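Local coordinates for protein Steely1 (Dictyostelium discoideum, PDB 2H84) that is the C-terminal type III polyketide synthase domain of a hybrid megasynthase, probably extending acyl chains iteratively and cyclising them, and yields only acylpyrones in vitro, at residues N177-V182 with Y213-N218. Numbering follows the deposited sequence.
Sequences NRILVV and YIIGCN
One face of the Tyr213 ring takes Val181, whose CB sits over it in a CH-pi contact, 3.8 Å from the ring centroid and 23° off the normal, while both Val181 methyls reach the phenol oxygen. With CG between backbone N and carbonyl carbon (chi1 61°), the ring lies alongside the valine, its OH hydrogen-bonded to Ser163 of helix 159-171. The Arg178 guanidinium lays one face over Gly216, NE standing 3.6 Å from Gly216 CA; at its edge NE donates to Asn177 O at 2.7 Å, nearly in plane, and NH1 forms a salt bridge with Glu223. These strands, 178-185 and 209-216, are antiparallel neighbours in the mixed sheet of the N-terminal half of this thiolase-fold domain. Ile179 and Ile215 exchange both backbone hydrogen bonds, and Val181 N donates to Tyr213 O at 2.9 Å, 163° at the hydrogen. A leucine in place of Tyr213 would probably leave Ser163 OG without its phenol partner and Val181 without a flat face to pack on. Ile179 CB meets Ile215 CG2 at 3.6 Å on the side of the sheet that carries Val181 and Tyr213, toward helix 159-171. On the opposite side of the sheet, Leu180 CD1 packs against Ile214 CD1, next to helix 84-110.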
ATOM      1  N   ASN A 177     -16.461   7.952 -11.593  1.00 25.23           N
ATOM      2  CA  ASN A 177     -15.755   6.884 -10.902  1.00 22.50           C
ATOM      3  C   ASN A 177     -16.581   5.759 -10.305  1.00 21.59           C
ATOM      4  O   ASN A 177     -17.648   5.973  -9.733  1.00 20.90           O
ATOM      5  CB  ASN A 177     -14.874   7.475  -9.800  1.00 22.86           C
ATOM      6  CG  ASN A 177     -13.816   8.413 -10.340  1.00 23.37           C
ATOM      7  OD1 ASN A 177     -13.678   8.567 -11.554  1.00 24.56           O
ATOM      8  ND2 ASN A 177     -13.056   9.044  -9.440  1.00 21.01           N
ATOM      9  N   ARG A 178     -16.046   4.551 -10.446  1.00 20.93           N
ATOM     10  CA  ARG A 178     -16.634   3.321  -9.927  1.00 19.91           C
ATOM     11  C   ARG A 178     -15.442   2.487  -9.499  1.00 19.48           C
ATOM     12  O   ARG A 178     -14.864   1.752 -10.304  1.00 21.02           O
ATOM     13  CB  ARG A 178     -17.420   2.575 -11.003  1.00 19.57           C
ATOM     14  CG  ARG A 178     -18.791   3.156 -11.296  1.00 20.44           C
ATOM     15  CD  ARG A 178     -19.648   3.224 -10.051  1.00 20.34           C
ATOM     16  NE  ARG A 178     -20.000   4.608  -9.765  1.00 20.78           N
ATOM     17  CZ  ARG A 178     -21.244   5.057  -9.698  1.00 20.51           C
ATOM     18  NH1 ARG A 178     -22.257   4.225  -9.890  1.00 19.09           N
ATOM     19  NH2 ARG A 178     -21.472   6.339  -9.461  1.00 20.92           N
ATOM     20  N   ILE A 179     -15.084   2.624  -8.226  1.00 17.05           N
ATOM     21  CA  ILE A 179     -13.949   1.936  -7.630  1.00 13.45           C
ATOM     22  C   ILE A 179     -14.236   0.521  -7.135  1.00 12.89           C
ATOM     23  O   ILE A 179     -15.145   0.307  -6.332  1.00 12.94           O
ATOM     24  CB  ILE A 179     -13.408   2.735  -6.432  1.00 13.82           C
ATOM     25  CG1 ILE A 179     -13.233   4.203  -6.811  1.00 14.11           C
ATOM     26  CG2 ILE A 179     -12.093   2.153  -5.962  1.00 14.07           C
ATOM     27  CD1 ILE A 179     -14.418   5.061  -6.450  1.00 12.86           C
ATOM     28  N   LEU A 180     -13.447  -0.437  -7.619  1.00 11.23           N
ATOM     29  CA  LEU A 180     -13.559  -1.833  -7.208  1.00  9.29           C
ATOM     30  C   LEU A 180     -12.469  -2.092  -6.166  1.00 10.55           C
ATOM     31  O   LEU A 180     -11.300  -1.819  -6.412  1.00 10.85           O
ATOM     32  CB  LEU A 180     -13.338  -2.752  -8.398  1.00  6.65           C
ATOM     33  CG  LEU A 180     -13.075  -4.212  -8.036  1.00  5.11           C
ATOM     34  CD1 LEU A 180     -14.337  -4.857  -7.496  1.00  3.57           C
ATOM     35  CD2 LEU A 180     -12.584  -4.948  -9.267  1.00  4.82           C
ATOM     36  N   VAL A 181     -12.839  -2.624  -5.010  1.00 11.49           N
ATOM     37  CA  VAL A 181     -11.857  -2.872  -3.959  1.00 12.17           C
ATOM     38  C   VAL A 181     -11.835  -4.333  -3.513  1.00 12.43           C
ATOM     39  O   VAL A 181     -12.888  -4.938  -3.305  1.00 13.63           O
ATOM     40  CB  VAL A 181     -12.153  -1.988  -2.721  1.00 12.57           C
ATOM     41  CG1 VAL A 181     -11.065  -2.150  -1.696  1.00 13.86           C
ATOM     42  CG2 VAL A 181     -12.279  -0.531  -3.123  1.00 12.83           C
ATOM     43  N   VAL A 182     -10.634  -4.889  -3.363  1.00 11.50           N
ATOM     44  CA  VAL A 182     -10.471  -6.280  -2.929  1.00 10.83           C
ATOM     45  C   VAL A 182      -9.512  -6.361  -1.754  1.00 10.91           C
ATOM     46  O   VAL A 182      -8.355  -5.960  -1.860  1.00 11.78           O
ATOM     47  CB  VAL A 182      -9.849  -7.192  -4.018  1.00 11.12           C
ATOM     48  CG1 VAL A 182     -10.520  -8.565  -3.988  1.00 11.35           C
ATOM     49  CG2 VAL A 182      -9.930  -6.533  -5.372  1.00  9.50           C
ATOM     50  N   TYR A 213     -15.777  -5.118  -3.086  1.00 10.94           N
ATOM     51  CA  TYR A 213     -16.978  -4.305  -3.188  1.00 12.03           C
ATOM     52  C   TYR A 213     -16.818  -3.179  -4.222  1.00 12.33           C
ATOM     53  O   TYR A 213     -15.708  -2.745  -4.509  1.00 12.32           O
ATOM     54  CB  TYR A 213     -17.347  -3.745  -1.802  1.00 11.36           C
ATOM     55  CG  TYR A 213     -16.302  -2.847  -1.188  1.00 12.11           C
ATOM     56  CD1 TYR A 213     -16.298  -1.475  -1.444  1.00 12.24           C
ATOM     57  CD2 TYR A 213     -15.297  -3.369  -0.372  1.00 12.07           C
ATOM     58  CE1 TYR A 213     -15.316  -0.640  -0.907  1.00 12.88           C
ATOM     59  CE2 TYR A 213     -14.311  -2.543   0.168  1.00 13.64           C
ATOM     60  CZ  TYR A 213     -14.327  -1.179  -0.105  1.00 13.07           C
ATOM     61  OH  TYR A 213     -13.352  -0.361   0.417  1.00 14.41           O
ATOM     62  N   ILE A 214     -17.931  -2.753  -4.814  1.00 13.04           N
ATOM     63  CA  ILE A 214     -17.921  -1.664  -5.780  1.00 13.34           C
ATOM     64  C   ILE A 214     -18.449  -0.431  -5.046  1.00 14.28           C
ATOM     65  O   ILE A 214     -19.389  -0.525  -4.257  1.00 16.08           O
ATOM     66  CB  ILE A 214     -18.855  -1.947  -6.955  1.00 13.50           C
ATOM     67  CG1 ILE A 214     -18.558  -3.328  -7.544  1.00 14.74           C
ATOM     68  CG2 ILE A 214     -18.704  -0.854  -7.992  1.00 12.93           C
ATOM     69  CD1 ILE A 214     -17.197  -3.460  -8.186  1.00 15.73           C
ATOM     70  N   ILE A 215     -17.860   0.727  -5.302  1.00 14.38           N
ATOM     71  CA  ILE A 215     -18.290   1.945  -4.621  1.00 14.55           C
ATOM     72  C   ILE A 215     -18.261   3.154  -5.555  1.00 16.16           C
ATOM     73  O   ILE A 215     -17.383   3.264  -6.405  1.00 16.71           O
ATOM     74  CB  ILE A 215     -17.382   2.209  -3.409  1.00 14.37           C
ATOM     75  CG1 ILE A 215     -17.786   3.495  -2.710  1.00 13.41           C
ATOM     76  CG2 ILE A 215     -15.932   2.290  -3.854  1.00 12.40           C
ATOM     77  CD1 ILE A 215     -16.950   3.778  -1.496  1.00 15.04           C
ATOM     78  N   GLY A 216     -19.227   4.058  -5.404  1.00 17.00           N
ATOM     79  CA  GLY A 216     -19.271   5.235  -6.255  1.00 18.46           C
ATOM     80  C   GLY A 216     -20.285   6.269  -5.804  1.00 19.29           C
ATOM     81  O   GLY A 216     -21.044   6.033  -4.867  1.00 18.49           O
ATOM     82  N   CYS A 217     -20.298   7.424  -6.465  1.00 20.32           N
ATOM     83  CA  CYS A 217     -21.236   8.484  -6.112  1.00 22.11           C
ATOM     84  C   CYS A 217     -22.352   8.598  -7.127  1.00 23.84           C
ATOM     85  O   CYS A 217     -22.203   8.190  -8.277  1.00 24.49           O
ATOM     86  CB  CYS A 217     -20.522   9.826  -6.013  1.00 22.07           C
ATOM     87  SG  CYS A 217     -19.420   9.970  -4.603  1.00 26.03           S
ATOM     88  N   ASN A 218     -23.473   9.170  -6.702  1.00 24.68           N
ATOM     89  CA  ASN A 218     -24.604   9.331  -7.601  1.00 25.24           C
ATOM     90  C   ASN A 218     -24.964   7.993  -8.211  1.00 24.84           C
ATOM     91  O   ASN A 218     -24.552   7.676  -9.328  1.00 24.60           O
ATOM     92  CB  ASN A 218     -24.267  10.324  -8.724  1.00 25.54           C
ATOM     93  CG  ASN A 218     -23.808  11.668  -8.192  1.00 26.55           C
ATOM     94  OD1 ASN A 218     -24.532  12.343  -7.458  1.00 27.61           O
ATOM     95  ND2 ASN A 218     -22.595  12.064  -8.559  1.00 26.61           N
TER